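Local coordinates for protein type III secretion T3S chaperone (Chlamydia trachomatis, PDB 3K29) that is a YscO-like protein that probably serves as a type III secretion chaperone and folds as a long helical hairpin, at residues E35-V49 / L87-V101. Residues are numbered along the deposited sequence; the frame is centred on the assembly and turned at random.
Sequences EQEKLRERESERDKV and LSEEEEKVNKQKENV
Gln97 grips Glu35 with one amide nitrogen. Its NE2 donates to Glu35 OE1 at 2.9 Å, almost straight (176°) and in the amide plane. The same NE2 makes a more bent bond to the backbone O of Glu35 at 2.9 Å. CG of Gln97 is turned anti to its own backbone N (chi1 -171°), which lays the chain over the backbone of Leu39 and into a hole lined by Glu35, Lys38, Leu39 and Arg42. Leu39 packs back as a knob, its CD1 3.6 Å from Lys98 CG. Val94 fills the next hole, between Leu39, Arg42, Glu43 and Arg46. Beyond it, Arg46 NH1 forms a salt bridge to Glu91 OE1 at 2.9 Å, in the guanidinium plane, while Val94 CG2 lies over one guanidinium face. Two waters bridge the helices between Arg42 and Glu90, whose OE1 accepts from both.

A second shell fixes these groups. Lys38 NZ binds the syn lone pair of Glu35 OE1, and Asn100 ND2 donates to Gln97 OE1. Arg46 NE donates to Asp47 OD1 in a second salt bridge, so two acids hold the guanidinium.

The axes of 35-49 and 87-101 run nearly antiparallel (169°) and come within 8.8 Å, within the coiled-coil hairpin of helices 8-66 and 70-160. Knobs-into-holes packing here uses Gln97 and Arg46 as well as aliphatic residues, so polar pairing probably helps set the register.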
ATOM      1  N   GLU A  35      -4.924  10.300  -7.830  1.00 22.54           N
ATOM      2  CA  GLU A  35      -5.579   9.836  -9.048  1.00 22.15           C
ATOM      3  C   GLU A  35      -7.096   9.776  -8.867  1.00 22.57           C
ATOM      4  O   GLU A  35      -7.815  10.177  -9.776  1.00 22.63           O
ATOM      5  CB  GLU A  35      -5.019   8.485  -9.534  1.00 21.83           C
ATOM      6  CG  GLU A  35      -3.519   8.494  -9.870  1.00 21.25           C
ATOM      7  CD  GLU A  35      -3.067   9.658 -10.762  1.00 20.66           C
ATOM      8  OE1 GLU A  35      -3.689   9.967 -11.803  1.00 23.31           O
ATOM      9  OE2 GLU A  35      -2.009  10.238 -10.460  1.00 21.47           O
ATOM     10  N   GLN A  36      -7.574   9.288  -7.722  1.00 22.00           N
ATOM     11  CA  GLN A  36      -9.011   9.265  -7.434  1.00 23.58           C
ATOM     12  C   GLN A  36      -9.640  10.671  -7.520  1.00 23.32           C
ATOM     13  O   GLN A  36     -10.722  10.871  -8.094  1.00 22.15           O
ATOM     14  CB  GLN A  36      -9.294   8.630  -6.066  1.00 24.17           C
ATOM     15  CG  GLN A  36      -9.014   7.131  -6.009  1.00 27.34           C
ATOM     16  CD  GLN A  36     -10.161   6.273  -6.509  1.00 31.84           C
ATOM     17  OE1 GLN A  36     -10.988   6.693  -7.339  1.00 32.17           O
ATOM     18  NE2 GLN A  36     -10.218   5.043  -5.999  1.00 33.57           N
ATOM     19  N   GLU A  37      -8.927  11.642  -6.970  1.00 23.36           N
ATOM     20  CA  GLU A  37      -9.318  13.036  -7.042  1.00 23.63           C
ATOM     21  C   GLU A  37      -9.332  13.554  -8.503  1.00 23.32           C
ATOM     22  O   GLU A  37     -10.243  14.300  -8.883  1.00 23.50           O
ATOM     23  CB  GLU A  37      -8.371  13.863  -6.163  1.00 24.15           C
ATOM     24  CG  GLU A  37      -8.980  15.124  -5.577  1.00 27.67           C
ATOM     25  CD  GLU A  37      -9.218  16.203  -6.628  1.00 33.50           C
ATOM     26  OE1 GLU A  37      -8.456  16.214  -7.627  1.00 35.44           O
ATOM     27  OE2 GLU A  37     -10.160  17.032  -6.464  1.00 34.53           O
ATOM     28  N   LYS A  38      -8.341  13.171  -9.311  1.00 22.31           N
ATOM     29  CA  LYS A  38      -8.318  13.560 -10.741  1.00 21.52           C
ATOM     30  C   LYS A  38      -9.438  12.886 -11.476  1.00 20.85           C
ATOM     31  O   LYS A  38     -10.019  13.504 -12.343  1.00 20.96           O
ATOM     32  CB  LYS A  38      -6.988  13.254 -11.439  1.00 21.24           C
ATOM     33  CG  LYS A  38      -5.778  14.051 -10.916  1.00 21.80           C
ATOM     34  CD  LYS A  38      -4.422  13.379 -11.269  1.00 20.58           C
ATOM     35  CE  LYS A  38      -4.158  13.331 -12.791  1.00 18.96           C
ATOM     36  NZ  LYS A  38      -3.047  12.386 -13.137  1.00 17.18           N
ATOM     37  N   LEU A  39      -9.764  11.640 -11.118  1.00 20.18           N
ATOM     38  CA  LEU A  39     -10.936  10.969 -11.699  1.00 20.75           C
ATOM     39  C   LEU A  39     -12.237  11.732 -11.422  1.00 20.03           C
ATOM     40  O   LEU A  39     -13.077  11.872 -12.323  1.00 19.09           O
ATOM     41  CB  LEU A  39     -11.074   9.505 -11.241  1.00 20.20           C
ATOM     42  CG  LEU A  39     -12.240   8.690 -11.845  1.00 22.83           C
ATOM     43  CD1 LEU A  39     -12.172   8.646 -13.357  1.00 22.21           C
ATOM     44  CD2 LEU A  39     -12.324   7.243 -11.296  1.00 23.75           C
ATOM     45  N   ARG A  40     -12.402  12.200 -10.184  1.00 19.00           N
ATOM     46  CA  ARG A  40     -13.570  12.995  -9.825  1.00 19.57           C
ATOM     47  C   ARG A  40     -13.656  14.301 -10.619  1.00 19.05           C
ATOM     48  O   ARG A  40     -14.740  14.670 -11.066  1.00 19.16           O
ATOM     49  CB  ARG A  40     -13.648  13.220  -8.306  1.00 20.14           C
ATOM     50  CG  ARG A  40     -14.142  11.985  -7.534  1.00 21.87           C
ATOM     51  CD  ARG A  40     -14.446  12.283  -6.029  1.00 24.09           C
ATOM     52  NE  ARG A  40     -13.280  12.791  -5.287  1.00 27.16           N
ATOM     53  CZ  ARG A  40     -12.325  12.045  -4.711  1.00 26.64           C
ATOM     54  NH1 ARG A  40     -12.353  10.719  -4.769  1.00 25.94           N
ATOM     55  NH2 ARG A  40     -11.328  12.638  -4.076  1.00 25.02           N
ATOM     56  N   GLU A  41     -12.529  14.984 -10.817  1.00 18.74           N
ATOM     57  CA  GLU A  41     -12.500  16.174 -11.666  1.00 19.54           C
ATOM     58  C   GLU A  41     -12.903  15.889 -13.118  1.00 19.84           C
ATOM     59  O   GLU A  41     -13.710  16.633 -13.686  1.00 17.98           O
ATOM     60  CB  GLU A  41     -11.131  16.818 -11.654  1.00 20.62           C
ATOM     61  CG  GLU A  41     -10.974  17.851 -10.583  1.00 24.36           C
ATOM     62  CD  GLU A  41      -9.933  18.903 -10.926  1.00 31.68           C
ATOM     63  OE1 GLU A  41      -8.707  18.613 -10.844  1.00 33.50           O
ATOM     64  OE2 GLU A  41     -10.351  20.042 -11.252  1.00 34.59           O
ATOM     65  N   ARG A  42     -12.355  14.808 -13.699  1.00 19.46           N
ATOM     66  CA  ARG A  42     -12.759  14.380 -15.048  1.00 19.60           C
ATOM     67  C   ARG A  42     -14.231  14.083 -15.128  1.00 18.61           C
ATOM     68  O   ARG A  42     -14.891  14.473 -16.063  1.00 18.83           O
ATOM     69  CB  ARG A  42     -11.956  13.170 -15.528  1.00 20.10           C
ATOM     70  CG  ARG A  42     -10.437  13.393 -15.501  1.00 20.01           C
ATOM     71  CD  ARG A  42      -9.886  14.163 -16.689  1.00 22.70           C
ATOM     72  NE  ARG A  42     -10.566  15.417 -16.977  1.00 26.72           N
ATOM     73  CZ  ARG A  42     -10.334  16.586 -16.371  1.00 28.21           C
ATOM     74  NH1 ARG A  42      -9.426  16.663 -15.398  1.00 27.50           N
ATOM     75  NH2 ARG A  42     -11.042  17.678 -16.734  1.00 28.41           N
ATOM     76  N   GLU A  43     -14.746  13.369 -14.150  1.00 19.18           N
ATOM     77  CA  GLU A  43     -16.156  12.986 -14.128  1.00 19.42           C
ATOM     78  C   GLU A  43     -17.051  14.210 -13.953  1.00 18.71           C
ATOM     79  O   GLU A  43     -18.160  14.271 -14.486  1.00 19.49           O
ATOM     80  CB  GLU A  43     -16.382  11.942 -13.035  1.00 19.02           C
ATOM     81  CG  GLU A  43     -15.997  10.562 -13.533  1.00 20.65           C
ATOM     82  CD  GLU A  43     -15.907   9.511 -12.439  1.00 22.40           C
ATOM     83  OE1 GLU A  43     -15.865   9.881 -11.262  1.00 23.95           O
ATOM     84  OE2 GLU A  43     -15.870   8.307 -12.761  1.00 25.15           O
ATOM     85  N   SER A  44     -16.524  15.214 -13.274  1.00 19.07           N
ATOM     86  CA  SER A  44     -17.251  16.459 -13.045  1.00 19.34           C
ATOM     87  C   SER A  44     -17.356  17.217 -14.370  1.00 19.45           C
ATOM     88  O   SER A  44     -18.448  17.642 -14.814  1.00 18.51           O
ATOM     89  CB  SER A  44     -16.516  17.277 -12.012  1.00 18.89           C
ATOM     90  OG  SER A  44     -16.923  18.617 -12.057  1.00 21.03           O
ATOM     91  N   GLU A  45     -16.222  17.317 -15.050  1.00 18.77           N
ATOM     92  CA  GLU A  45     -16.192  18.007 -16.339  1.00 19.04           C
ATOM     93  C   GLU A  45     -17.051  17.289 -17.354  1.00 17.29           C
ATOM     94  O   GLU A  45     -17.741  17.926 -18.179  1.00 18.31           O
ATOM     95  CB  GLU A  45     -14.737  18.171 -16.823  1.00 19.01           C
ATOM     96  CG  GLU A  45     -13.961  19.232 -16.044  1.00 24.74           C
ATOM     97  CD  GLU A  45     -14.690  20.594 -16.004  1.00 29.02           C
ATOM     98  OE1 GLU A  45     -15.228  21.020 -17.043  1.00 30.97           O
ATOM     99  OE2 GLU A  45     -14.721  21.242 -14.932  1.00 33.01           O
ATOM    100  N   ARG A  46     -17.046  15.960 -17.289  1.00 16.31           N
ATOM    101  CA  ARG A  46     -17.885  15.155 -18.183  1.00 15.90           C
ATOM    102  C   ARG A  46     -19.382  15.413 -17.874  1.00 15.98           C
ATOM    103  O   ARG A  46     -20.204  15.561 -18.791  1.00 15.55           O
ATOM    104  CB  ARG A  46     -17.597  13.666 -18.035  1.00 14.79           C
ATOM    105  CG  ARG A  46     -18.357  12.758 -19.020  1.00 18.36           C
ATOM    106  CD  ARG A  46     -19.646  12.114 -18.437  1.00 24.23           C
ATOM    107  NE  ARG A  46     -19.581  11.873 -16.987  1.00 23.81           N
ATOM    108  CZ  ARG A  46     -19.101  10.762 -16.414  1.00 23.61           C
ATOM    109  NH1 ARG A  46     -18.641   9.764 -17.157  1.00 22.06           N
ATOM    110  NH2 ARG A  46     -19.076  10.644 -15.085  1.00 21.14           N
ATOM    111  N   ASP A  47     -19.720  15.453 -16.588  1.00 16.92           N
ATOM    112  CA  ASP A  47     -21.125  15.704 -16.182  1.00 17.10           C
ATOM    113  C   ASP A  47     -21.640  17.062 -16.626  1.00 16.96           C
ATOM    114  O   ASP A  47     -22.793  17.146 -17.023  1.00 17.66           O
ATOM    115  CB  ASP A  47     -21.267  15.536 -14.674  1.00 18.33           C
ATOM    116  CG  ASP A  47     -21.133  14.069 -14.242  1.00 20.10           C
ATOM    117  OD1 ASP A  47     -21.324  13.168 -15.088  1.00 24.81           O
ATOM    118  OD2 ASP A  47     -20.844  13.804 -13.065  1.00 25.32           O
ATOM    119  N   LYS A  48     -20.818  18.119 -16.627  1.00 17.47           N
ATOM    120  CA  LYS A  48     -21.336  19.393 -17.167  1.00 18.02           C
ATOM    121  C   LYS A  48     -21.631  19.372 -18.656  1.00 18.71           C
ATOM    122  O   LYS A  48     -22.651  19.869 -19.080  1.00 18.15           O
ATOM    123  CB  LYS A  48     -20.528  20.606 -16.778  1.00 19.47           C
ATOM    124  CG  LYS A  48     -19.119  20.627 -17.150  1.00 20.97           C
ATOM    125  CD  LYS A  48     -18.394  21.633 -16.230  1.00 25.86           C
ATOM    126  CE  LYS A  48     -18.789  21.434 -14.772  1.00 27.04           C
ATOM    127  NZ  LYS A  48     -17.710  21.869 -13.876  1.00 28.59           N
ATOM    128  N   VAL A  49     -20.780  18.712 -19.449  1.00 18.25           N
ATOM    129  CA  VAL A  49     -21.084  18.498 -20.882  1.00 16.21           C
ATOM    130  C   VAL A  49     -22.302  17.606 -21.046  1.00 14.74           C
ATOM    131  O   VAL A  49     -23.161  17.910 -21.848  1.00 13.37           O
ATOM    132  CB  VAL A  49     -19.842  17.928 -21.688  1.00 16.16           C
ATOM    133  CG1 VAL A  49     -20.196  17.810 -23.196  1.00 18.32           C
ATOM    134  CG2 VAL A  49     -18.724  18.924 -21.591  1.00 14.83           C
ATOM    135  N   LEU A  87     -19.248  15.372 -25.688  1.00 17.60           N
ATOM    136  CA  LEU A  87     -19.502  14.398 -24.635  1.00 17.19           C
ATOM    137  C   LEU A  87     -18.636  13.121 -24.808  1.00 19.12           C
ATOM    138  O   LEU A  87     -18.010  12.690 -23.830  1.00 20.43           O
ATOM    139  CB  LEU A  87     -21.007  14.037 -24.533  1.00 17.11           C
ATOM    140  CG  LEU A  87     -21.357  12.991 -23.473  1.00 14.35           C
ATOM    141  CD1 LEU A  87     -20.806  13.529 -22.025  1.00 14.73           C
ATOM    142  CD2 LEU A  87     -22.896  12.754 -23.449  1.00 15.08           C
ATOM    143  N   SER A  88     -18.610  12.502 -26.000  1.00 18.56           N
ATOM    144  CA  SER A  88     -17.737  11.328 -26.209  1.00 20.09           C
ATOM    145  C   SER A  88     -16.284  11.678 -25.898  1.00 19.87           C
ATOM    146  O   SER A  88     -15.559  10.836 -25.391  1.00 19.21           O
ATOM    147  CB  SER A  88     -17.848  10.731 -27.623  1.00 21.52           C
ATOM    148  OG  SER A  88     -17.562  11.731 -28.595  1.00 25.42           O
ATOM    149  N   GLU A  89     -15.853  12.908 -26.173  1.00 19.43           N
ATOM    150  CA  GLU A  89     -14.426  13.261 -25.916  1.00 19.52           C
ATOM    151  C   GLU A  89     -14.187  13.316 -24.387  1.00 19.86           C
ATOM    152  O   GLU A  89     -13.143  12.904 -23.889  1.00 18.23           O
ATOM    153  CB  GLU A  89     -14.058  14.581 -26.590  1.00 20.68           C
ATOM    154  CG  GLU A  89     -13.968  14.468 -28.134  1.00 24.19           C
ATOM    155  CD  GLU A  89     -13.853  15.824 -28.835  1.00 28.78           C
ATOM    156  OE1 GLU A  89     -14.042  16.864 -28.173  1.00 33.17           O
ATOM    157  OE2 GLU A  89     -13.608  15.858 -30.054  1.00 27.27           O
ATOM    158  N   GLU A  90     -15.184  13.804 -23.640  1.00 19.20           N
ATOM    159  CA  GLU A  90     -15.066  13.832 -22.183  1.00 20.02           C
ATOM    160  C   GLU A  90     -15.064  12.424 -21.607  1.00 20.28           C
ATOM    161  O   GLU A  90     -14.312  12.176 -20.672  1.00 19.92           O
ATOM    162  CB  GLU A  90     -16.224  14.615 -21.536  1.00 19.39           C
ATOM    163  CG  GLU A  90     -16.185  16.088 -21.849  1.00 21.45           C
ATOM    164  CD  GLU A  90     -14.943  16.754 -21.339  1.00 26.54           C
ATOM    165  OE1 GLU A  90     -14.416  16.336 -20.295  1.00 32.06           O
ATOM    166  OE2 GLU A  90     -14.482  17.713 -21.978  1.00 27.69           O
ATOM    167  N   GLU A  91     -15.920  11.531 -22.119  1.00 20.08           N
ATOM    168  CA  GLU A  91     -15.927  10.135 -21.684  1.00 22.48           C
ATOM    169  C   GLU A  91     -14.573   9.452 -21.920  1.00 22.99           C
ATOM    170  O   GLU A  91     -14.161   8.605 -21.134  1.00 22.86           O
ATOM    171  CB  GLU A  91     -16.990   9.298 -22.404  1.00 22.84           C
ATOM    172  CG  GLU A  91     -18.417   9.813 -22.294  1.00 26.82           C
ATOM    173  CD  GLU A  91     -19.075   9.532 -20.930  1.00 32.89           C
ATOM    174  OE1 GLU A  91     -18.407   9.021 -19.983  1.00 34.64           O
ATOM    175  OE2 GLU A  91     -20.288   9.832 -20.826  1.00 34.16           O
ATOM    176  N   GLU A  92     -13.927   9.771 -23.040  1.00 22.06           N
ATOM    177  CA  GLU A  92     -12.570   9.298 -23.257  1.00 23.15           C
ATOM    178  C   GLU A  92     -11.604   9.802 -22.161  1.00 21.87           C
ATOM    179  O   GLU A  92     -10.861   8.993 -21.579  1.00 21.61           O
ATOM    180  CB  GLU A  92     -12.074   9.634 -24.682  1.00 22.95           C
ATOM    181  CG  GLU A  92     -10.744   8.942 -25.012  1.00 30.25           C
ATOM    182  CD  GLU A  92     -10.781   7.440 -24.649  1.00 39.29           C
ATOM    183  OE1 GLU A  92     -11.663   6.734 -25.214  1.00 43.28           O
ATOM    184  OE2 GLU A  92      -9.962   6.966 -23.788  1.00 41.05           O
ATOM    185  N   LYS A  93     -11.626  11.108 -21.876  1.00 20.63           N
ATOM    186  CA  LYS A  93     -10.838  11.661 -20.787  1.00 21.58           C
ATOM    187  C   LYS A  93     -11.068  10.955 -19.444  1.00 22.12           C
ATOM    188  O   LYS A  93     -10.089  10.745 -18.690  1.00 21.64           O
ATOM    189  CB  LYS A  93     -11.102  13.146 -20.602  1.00 22.90           C
ATOM    190  CG  LYS A  93     -10.352  14.031 -21.557  1.00 22.71           C
ATOM    191  CD  LYS A  93     -10.696  15.504 -21.208  1.00 27.99           C
ATOM    192  CE  LYS A  93     -10.940  16.311 -22.455  1.00 32.19           C
ATOM    193  NZ  LYS A  93     -11.680  17.602 -22.217  1.00 36.46           N
ATOM    194  N   VAL A  94     -12.344  10.629 -19.146  1.00 22.06           N
ATOM    195  CA  VAL A  94     -12.709   9.886 -17.958  1.00 21.71           C
ATOM    196  C   VAL A  94     -12.069   8.482 -18.004  1.00 23.10           C
ATOM    197  O   VAL A  94     -11.519   8.025 -17.007  1.00 23.29           O
ATOM    198  CB  VAL A  94     -14.244   9.805 -17.773  1.00 20.78           C
ATOM    199  CG1 VAL A  94     -14.653   8.697 -16.750  1.00 21.91           C
ATOM    200  CG2 VAL A  94     -14.787  11.154 -17.354  1.00 18.47           C
ATOM    201  N   ASN A  95     -12.164   7.804 -19.142  1.00 22.95           N
ATOM    202  CA  ASN A  95     -11.601   6.475 -19.277  1.00 24.07           C
ATOM    203  C   ASN A  95     -10.063   6.386 -19.182  1.00 23.62           C
ATOM    204  O   ASN A  95      -9.539   5.427 -18.613  1.00 23.58           O
ATOM    205  CB  ASN A  95     -12.095   5.815 -20.538  1.00 24.91           C
ATOM    206  CG  ASN A  95     -13.574   5.507 -20.481  1.00 29.23           C
ATOM    207  OD1 ASN A  95     -14.170   5.396 -19.400  1.00 30.87           O
ATOM    208  ND2 ASN A  95     -14.181   5.355 -21.660  1.00 27.98           N
ATOM    209  N   LYS A  96      -9.360   7.370 -19.732  1.00 22.66           N
ATOM    210  CA  LYS A  96      -7.913   7.516 -19.485  1.00 24.03           C
ATOM    211  C   LYS A  96      -7.614   7.621 -17.987  1.00 23.99           C
ATOM    212  O   LYS A  96      -6.729   6.926 -17.456  1.00 23.25           O
ATOM    213  CB  LYS A  96      -7.397   8.798 -20.136  1.00 24.27           C
ATOM    214  CG  LYS A  96      -6.709   8.615 -21.471  1.00 28.83           C
ATOM    215  CD  LYS A  96      -7.526   7.790 -22.404  1.00 31.84           C
ATOM    216  CE  LYS A  96      -6.694   7.411 -23.632  1.00 34.24           C
ATOM    217  NZ  LYS A  96      -7.540   7.680 -24.838  1.00 37.88           N
ATOM    218  N   GLN A  97      -8.336   8.506 -17.304  1.00 23.05           N
ATOM    219  CA  GLN A  97      -8.048   8.714 -15.897  1.00 23.83           C
ATOM    220  C   GLN A  97      -8.311   7.451 -15.071  1.00 23.49           C
ATOM    221  O   GLN A  97      -7.578   7.151 -14.118  1.00 22.72           O
ATOM    222  CB  GLN A  97      -8.805   9.943 -15.339  1.00 24.30           C
ATOM    223  CG  GLN A  97      -8.415  10.382 -13.919  1.00 22.97           C
ATOM    224  CD  GLN A  97      -6.923  10.382 -13.663  1.00 23.19           C
ATOM    225  OE1 GLN A  97      -6.105  10.717 -14.534  1.00 19.35           O
ATOM    226  NE2 GLN A  97      -6.550  10.031 -12.420  1.00 26.02           N
ATOM    227  N   LYS A  98      -9.333   6.703 -15.456  1.00 23.16           N
ATOM    228  CA  LYS A  98      -9.594   5.393 -14.874  1.00 23.94           C
ATOM    229  C   LYS A  98      -8.392   4.505 -14.932  1.00 23.81           C
ATOM    230  O   LYS A  98      -8.138   3.775 -13.976  1.00 23.57           O
ATOM    231  CB  LYS A  98     -10.825   4.704 -15.490  1.00 23.79           C
ATOM    232  CG  LYS A  98     -12.096   5.400 -14.973  1.00 25.09           C
ATOM    233  CD  LYS A  98     -13.397   4.701 -15.248  1.00 26.97           C
ATOM    234  CE  LYS A  98     -14.448   5.543 -14.543  1.00 32.44           C
ATOM    235  NZ  LYS A  98     -15.755   4.857 -14.318  1.00 35.13           N
ATOM    236  N   GLU A  99      -7.656   4.577 -16.038  1.00 23.15           N
ATOM    237  CA  GLU A  99      -6.469   3.758 -16.215  1.00 23.58           C
ATOM    238  C   GLU A  99      -5.351   4.138 -15.218  1.00 22.94           C
ATOM    239  O   GLU A  99      -4.627   3.278 -14.721  1.00 21.39           O
ATOM    240  CB  GLU A  99      -5.925   3.872 -17.640  1.00 23.60           C
ATOM    241  CG  GLU A  99      -6.788   3.330 -18.757  1.00 26.53           C
ATOM    242  CD  GLU A  99      -6.072   3.464 -20.095  1.00 29.21           C
ATOM    243  OE1 GLU A  99      -5.206   2.636 -20.404  1.00 32.32           O
ATOM    244  OE2 GLU A  99      -6.340   4.417 -20.840  1.00 31.94           O
ATOM    245  N   ASN A 100      -5.215   5.435 -14.959  1.00 23.67           N
ATOM    246  CA  ASN A 100      -4.333   5.940 -13.910  1.00 23.29           C
ATOM    247  C   ASN A 100      -4.751   5.463 -12.539  1.00 23.77           C
ATOM    248  O   ASN A 100      -3.884   5.097 -11.721  1.00 23.58           O
ATOM    249  CB  ASN A 100      -4.237   7.471 -13.931  1.00 22.60           C
ATOM    250  CG  ASN A 100      -3.547   7.987 -15.160  1.00 23.73           C
ATOM    251  OD1 ASN A 100      -2.707   7.314 -15.747  1.00 23.55           O
ATOM    252  ND2 ASN A 100      -3.900   9.186 -15.569  1.00 25.62           N
ATOM    253  N   VAL A 101      -6.051   5.484 -12.264  1.00 23.94           N
ATOM    254  CA  VAL A 101      -6.541   5.022 -10.966  1.00 24.80           C
ATOM    255  C   VAL A 101      -6.222   3.543 -10.750  1.00 25.50           C
ATOM    256  O   VAL A 101      -5.747   3.155  -9.696  1.00 25.35           O
ATOM    257  CB  VAL A 101      -8.033   5.306 -10.737  1.00 24.66           C
ATOM    258  CG1 VAL A 101      -8.573   4.518  -9.525  1.00 23.87           C
ATOM    259  CG2 VAL A 101      -8.242   6.797 -10.505  1.00 25.91           C
TER
HETATM  260  O   HOH W   1     -13.299  14.747 -18.510  1.00 18.93           O
HETATM  261  O   HOH W   2     -12.369  18.084 -19.257  1.00 26.55           O